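Major pilin backbone protein T-antigen, T13 (Streptococcus pyogenes, PDB 6BBT) forms the backbone of the surface pilus as its major pilin, a T-antigen of two beta-rich domains that carries an internal isopeptide bond. Local coordinates at residues A[11-16]-A[80-85]; A[29-34]-A[63-68]. All coordinates share one frame; numbering follows the deposited sequence. Where two conformers were deposited one is given.

Interaction 1 of 2, residues A[11-16]-A[80-85]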
loop_
_atom_site.group_PDB
_atom_site.type_symbol
_atom_site.label_atom_id
_atom_site.label_comp_id
_atom_site.label_asym_id
_atom_site.label_seq_id
_atom_site.Cartn_x
_atom_site.Cartn_y
_atom_site.Cartn_z
ATOM N N LEU A 11 8.350 9.117 22.281
ATOM C CA LEU A 11 6.984 8.775 21.972
ATOM C C LEU A 11 7.015 7.601 20.992
ATOM O O LEU A 11 7.443 7.775 19.869
ATOM C CB LEU A 11 6.312 9.971 21.333
ATOM C CG LEU A 11 4.917 9.777 20.758
ATOM C CD1 LEU A 11 3.921 9.454 21.859
ATOM C CD2 LEU A 11 4.538 11.038 20.008
ATOM N N PRO A 12 6.580 6.407 21.416
ATOM C CA PRO A 12 6.456 5.308 20.441
ATOM C C PRO A 12 5.313 5.508 19.440
ATOM O O PRO A 12 4.288 6.095 19.779
ATOM C CB PRO A 12 6.215 4.069 21.313
ATOM C CG PRO A 12 5.844 4.573 22.657
ATOM C CD PRO A 12 6.423 5.944 22.806
ATOM N N ILE A 13 5.526 5.041 18.211
ATOM C CA ILE A 13 4.510 4.997 17.165
ATOM C C ILE A 13 4.420 3.548 16.662
ATOM O O ILE A 13 5.452 2.905 16.415
ATOM C CB ILE A 13 4.862 5.886 15.942
ATOM C CG1 ILE A 13 5.236 7.324 16.342
ATOM C CG2 ILE A 13 3.716 5.883 14.931
ATOM C CD1 ILE A 13 4.118 8.127 16.993
ATOM N N THR A 14 3.202 3.038 16.525
ATOM C CA THR A 14 2.974 1.734 15.922
ATOM C C THR A 14 2.232 1.936 14.619
ATOM O O THR A 14 1.313 2.735 14.536
ATOM C CB THR A 14 2.169 0.811 16.853
ATOM O OG1 THR A 14 2.975 0.486 17.983
ATOM C CG2 THR A 14 1.783 -0.532 16.149
ATOM N N LYS A 15 2.655 1.211 13.598
ATOM C CA LYS A 15 1.955 1.168 12.339
ATOM C C LYS A 15 1.509 -0.256 12.125
ATOM O O LYS A 15 2.326 -1.160 12.197
ATOM C CB LYS A 15 2.886 1.580 11.207
ATOM C CG LYS A 15 2.284 1.460 9.821
ATOM C CD LYS A 15 1.061 2.338 9.627
ATOM C CE LYS A 15 0.473 2.175 8.236
ATOM N NZ LYS A 15 -0.661 3.092 7.953
ATOM N N SER A 16 0.229 -0.445 11.853
ATOM C CA SER A 16 -0.300 -1.747 11.461
ATOM C C SER A 16 -0.837 -1.642 10.051
ATOM O O SER A 16 -1.627 -0.749 9.748
ATOM C CB SER A 16 -1.410 -2.198 12.402
ATOM O OG SER A 16 -0.894 -2.334 13.715
ATOM N N SER A 80 8.123 2.908 15.187
ATOM C CA SER A 80 9.111 3.969 15.152
ATOM C C SER A 80 8.924 4.807 16.413
ATOM O O SER A 80 8.197 4.407 17.343
ATOM C CB SER A 80 8.933 4.823 13.886
ATOM O OG SER A 80 10.046 5.686 13.716
ATOM N N ASN A 81 9.568 5.962 16.469
ATOM C CA ASN A 81 9.342 6.869 17.591
ATOM C C ASN A 81 9.706 8.298 17.252
ATOM O O ASN A 81 10.327 8.568 16.236
ATOM C CB ASN A 81 10.111 6.389 18.835
ATOM C CG ASN A 81 11.608 6.471 18.659
ATOM O OD1 ASN A 81 12.204 7.534 18.809
ATOM N ND2 ASN A 81 12.226 5.349 18.334
ATOM N N PHE A 82 9.274 9.213 18.108
ATOM C CA PHE A 82 9.814 10.557 18.134
ATOM C C PHE A 82 10.621 10.683 19.407
ATOM O O PHE A 82 10.276 10.101 20.437
ATOM C CB PHE A 82 8.700 11.573 18.132
ATOM C CG PHE A 82 7.943 11.628 16.856
ATOM C CD1 PHE A 82 8.452 12.321 15.764
ATOM C CD2 PHE A 82 6.702 11.022 16.750
ATOM C CE1 PHE A 82 7.731 12.404 14.589
ATOM C CE2 PHE A 82 5.976 11.100 15.582
ATOM C CZ PHE A 82 6.492 11.791 14.500
ATOM N N ASN A 83 11.696 11.453 19.335
ATOM C CA ASN A 83 12.591 11.578 20.451
ATOM C C ASN A 83 12.640 13.020 20.934
ATOM O O ASN A 83 13.088 13.907 20.204
ATOM C CB ASN A 83 13.965 11.092 20.045
ATOM C CG ASN A 83 14.931 11.079 21.199
ATOM O OD1 ASN A 83 14.533 11.156 22.364
ATOM N ND2 ASN A 83 16.213 11.000 20.881
ATOM N N PHE A 84 12.166 13.237 22.162
ATOM C CA PHE A 84 12.168 14.563 22.780
ATOM C C PHE A 84 13.438 14.869 23.587
ATOM O O PHE A 84 13.667 16.033 23.936
ATOM C CB PHE A 84 10.918 14.750 23.649
ATOM C CG PHE A 84 9.640 14.680 22.868
ATOM C CD1 PHE A 84 9.243 15.751 22.079
ATOM C CD2 PHE A 84 8.847 13.538 22.903
ATOM C CE1 PHE A 84 8.073 15.691 21.340
ATOM C CE2 PHE A 84 7.677 13.476 22.172
ATOM C CZ PHE A 84 7.290 14.549 21.387
ATOM N N GLU A 85 14.253 13.845 23.870
ATOM C CA GLU A 85 15.582 14.014 24.491
ATOM C C GLU A 85 16.413 15.123 23.856
ATOM O O GLU A 85 17.135 15.824 24.559
ATOM C CB GLU A 85 16.375 12.696 24.408
ATOM C CG GLU A 85 17.829 12.717 24.883
ATOM C CD GLU A 85 17.959 12.822 26.389
ATOM O OE1 GLU A 85 18.538 11.898 27.002
ATOM O OE2 GLU A 85 17.478 13.819 26.973
#
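Leu11 reaches from strand 10-17 to Phe82 of strand 77-83 and Phe84 just after it, and its side chain can be followed atom by atom. CB meets the edge of the Phe84 ring, 3.9 Å from CE2 and near the ring plane. CG stands anti to the backbone N (chi1 172°), which carries the branch up off the sheet beside Phe82, the two side chains running the same way. At the tip, Leu11 CD2 lies 3.9 Å from CD2 of Phe82. Leucine suits this place because its CB can meet Phe84 while one branch, CD2, reaches Phe82. Ile13, on the same face, crosses Phe82 obliquely: its CD1 sits at the ring edge, 3.8 Å from Phe82 CE2, with CG1 close behind.

The backbones form an antiparallel pair in the Spy0128-like, isopeptide-containing domain. Leu11 and Phe82 exchange two hydrogen bonds, the straighter being Leu11 N to Phe82 O at 2.8 Å (166° at the hydrogen). Ile13 and Ser80 exchange two more, although Ile13 N, 2.9 Å from Ser80 O, approaches from 45° out of the carbonyl plane. Pro12 falls at the non-hydrogen-bonded position between them, where a ring without an N-H costs this strand pair nothing. It shares the exposed face with Asn81, whose CB packs 3.2 Å from Leu11 O while its amide turns outward, as suits a polar group at the surface. Further along strand 10-17, beyond the pairing with 80-85, Lys15 NZ is covalently joined to Asn152 CG in an isopeptide bond and also hydrogen-bonds Glu101. At the other end Asn83 OD1 accepts from Glu85 N at 3.1 Å, an Asx turn.

Interaction 2 of 2, residues A[29-34]-A[63-68]; sequences TTFTFT and AIVSYD
Phe31 and Tyr67 meet rim to rim across an antiparallel strand pair of the Spy0128-like domain, where strand 29-37 borders strand 62-67. Their planes stand at 87°, but neither ring lies over the other's face; Tyr67 CD2 comes in the plane of the Phe31 ring, 3.6 Å from its CE2. Beside them Val65 is the bump between two phenylalanines: its CG2 touches Phe31 CB at 4.1 Å and meets the edge of the Phe33 ring, 4.0 Å from CZ. Beta branching suits Val65, since CG1 also reaches Phe33 CE2. Ala63, with one methyl, is small enough to lie beside Phe33, which leans across its backbone (chi1 -43°) and brings CD2 to 3.4 Å from Ala63 O. The other face is more polar and more exposed, though it includes Ile64, which lies alongside Thr32. The beta-branched threonines and Ile64 favour an extended chain, and the hydroxyls of Thr30, Thr32 and Ser66 suit a face near solvent. Six backbone hydrogen bonds join the strands, Phe33 N to Ala63 O being nearly straight. Tyr67 reaches past the pair to bond Lys76 O through OH, while on the outer face Thr30 CG2 rests 3.5 Å from Ser66 OG.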
loop_
_atom_site.group_PDB
_atom_site.type_symbol
_atom_site.label_atom_id
_atom_site.label_comp_id
_atom_site.label_asym_id
_atom_site.label_seq_id
_atom_site.Cartn_x
_atom_site.Cartn_y
_atom_site.Cartn_z
ATOM N N THR A 29 6.820 0.314 0.220
ATOM C CA THR A 29 6.470 1.718 0.440
ATOM C C THR A 29 6.851 2.162 1.849
ATOM O O THR A 29 7.254 1.338 2.679
ATOM C CB THR A 29 4.961 1.964 0.180
ATOM O OG1 THR A 29 4.703 3.370 0.045
ATOM C CG2 THR A 29 4.106 1.373 1.292
ATOM N N THR A 30 6.750 3.462 2.108
ATOM C CA THR A 30 7.027 3.974 3.458
ATOM C C THR A 30 5.800 4.705 3.929
ATOM O O THR A 30 4.993 5.163 3.121
ATOM C CB THR A 30 8.234 4.929 3.504
ATOM O OG1 THR A 30 7.960 6.043 2.659
ATOM C CG2 THR A 30 9.479 4.224 3.021
ATOM N N PHE A 31 5.632 4.762 5.234
ATOM C CA PHE A 31 4.664 5.660 5.846
ATOM C C PHE A 31 5.427 6.654 6.703
ATOM O O PHE A 31 6.367 6.288 7.392
ATOM C CB PHE A 31 3.651 4.888 6.693
ATOM C CG PHE A 31 2.792 3.990 5.882
ATOM C CD1 PHE A 31 1.616 4.464 5.329
ATOM C CD2 PHE A 31 3.200 2.707 5.587
ATOM C CE1 PHE A 31 0.824 3.654 4.545
ATOM C CE2 PHE A 31 2.413 1.880 4.785
ATOM C CZ PHE A 31 1.224 2.358 4.264
ATOM N N THR A 32 4.998 7.910 6.660
ATOM C CA THR A 32 5.666 8.983 7.348
ATOM C C THR A 32 4.715 9.590 8.366
ATOM O O THR A 32 3.580 9.921 8.047
ATOM C CB THR A 32 6.134 10.039 6.341
ATOM O OG1 THR A 32 7.153 9.461 5.534
ATOM C CG2 THR A 32 6.711 11.281 7.040
ATOM N N PHE A 33 5.198 9.720 9.595
ATOM C CA PHE A 33 4.451 10.381 10.648
ATOM C C PHE A 33 5.105 11.739 10.905
ATOM O O PHE A 33 6.330 11.870 10.834
ATOM C CB PHE A 33 4.439 9.501 11.884
ATOM C CG PHE A 33 4.201 8.076 11.549
ATOM C CD1 PHE A 33 2.958 7.676 11.116
ATOM C CD2 PHE A 33 5.253 7.174 11.507
ATOM C CE1 PHE A 33 2.737 6.366 10.718
ATOM C CE2 PHE A 33 5.036 5.855 11.134
ATOM C CZ PHE A 33 3.773 5.461 10.732
ATOM N N THR A 34 4.266 12.734 11.161
ATOM C CA THR A 34 4.693 14.102 11.360
ATOM C C THR A 34 4.256 14.521 12.746
ATOM O O THR A 34 3.156 14.194 13.185
ATOM C CB THR A 34 4.027 15.055 10.360
ATOM O OG1 THR A 34 4.193 14.550 9.040
ATOM C CG2 THR A 34 4.669 16.430 10.428
ATOM N N ALA A 63 9.036 10.770 11.511
ATOM C CA ALA A 63 9.388 9.384 11.783
ATOM C C ALA A 63 8.828 8.516 10.629
ATOM O O ALA A 63 7.778 8.834 10.052
ATOM C CB ALA A 63 8.814 8.956 13.112
ATOM N N ILE A 64 9.544 7.458 10.265
ATOM C CA ILE A 64 9.152 6.649 9.109
ATOM C C ILE A 64 9.207 5.160 9.423
ATOM O O ILE A 64 10.012 4.721 10.245
ATOM C CB ILE A 64 10.021 6.948 7.854
ATOM C CG1 ILE A 64 11.465 6.467 8.042
ATOM C CG2 ILE A 64 10.011 8.439 7.526
ATOM C CD1 ILE A 64 12.324 6.639 6.798
ATOM N N VAL A 65 8.331 4.391 8.778
ATOM C CA VAL A 65 8.431 2.926 8.784
ATOM C C VAL A 65 8.364 2.522 7.313
ATOM O O VAL A 65 7.794 3.246 6.491
ATOM C CB VAL A 65 7.318 2.188 9.589
ATOM C CG1 VAL A 65 7.396 2.476 11.082
ATOM C CG2 VAL A 65 5.931 2.488 9.045
ATOM N N SER A 66 8.945 1.367 7.012
ATOM C CA SER A 66 9.086 0.895 5.642
ATOM C C SER A 66 8.524 -0.486 5.537
ATOM O O SER A 66 8.765 -1.311 6.424
ATOM C CB SER A 66 10.567 0.832 5.264
ATOM O OG SER A 66 11.098 2.132 5.322
ATOM N N TYR A 67 7.789 -0.729 4.451
ATOM C CA TYR A 67 7.358 -2.073 4.071
ATOM C C TYR A 67 8.024 -2.503 2.771
ATOM O O TYR A 67 8.377 -1.673 1.945
ATOM C CB TYR A 67 5.844 -2.089 3.877
ATOM C CG TYR A 67 5.113 -1.988 5.160
ATOM C CD1 TYR A 67 4.812 -3.129 5.887
ATOM C CD2 TYR A 67 4.729 -0.753 5.677
ATOM C CE1 TYR A 67 4.129 -3.058 7.088
ATOM C CE2 TYR A 67 4.059 -0.660 6.895
ATOM C CZ TYR A 67 3.759 -1.822 7.598
ATOM O OH TYR A 67 3.073 -1.775 8.796
ATOM N N ASP A 68 8.228 -3.796 2.584
ATOM C CA ASP A 68 8.617 -4.278 1.267
ATOM C C ASP A 68 7.902 -5.562 0.917
ATOM O O ASP A 68 7.128 -6.104 1.719
ATOM C CB ASP A 68 10.146 -4.327 1.113
ATOM C CG ASP A 68 10.804 -5.459 1.879
ATOM O OD1 ASP A 68 10.184 -6.514 2.155
ATOM O OD2 ASP A 68 12.000 -5.273 2.169
#

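How the interactions relate
Interactions 1 and 2 are antiparallel strand pairs from the two facing sheets of one domain, and along the chain interaction 2 is nested inside the loop closed by interaction 1. Each turns a hydrophobic face inward, so Ile13 touches Phe33, and Ala63 packs against Ser80 and Phe82; each also has a more polar outer face. Their inner chemistry differs. In 11-16 with 80-85, aliphatic side chains pack against phenylalanine rings; 29-34 with 63-68 has more aromatic character and buries more surface. Phe31, Val65 and Tyr67 lie against the Lys15 side chain, so interaction 2 helps enclose the isopeptide bond whose lysine strand 10-17 provides.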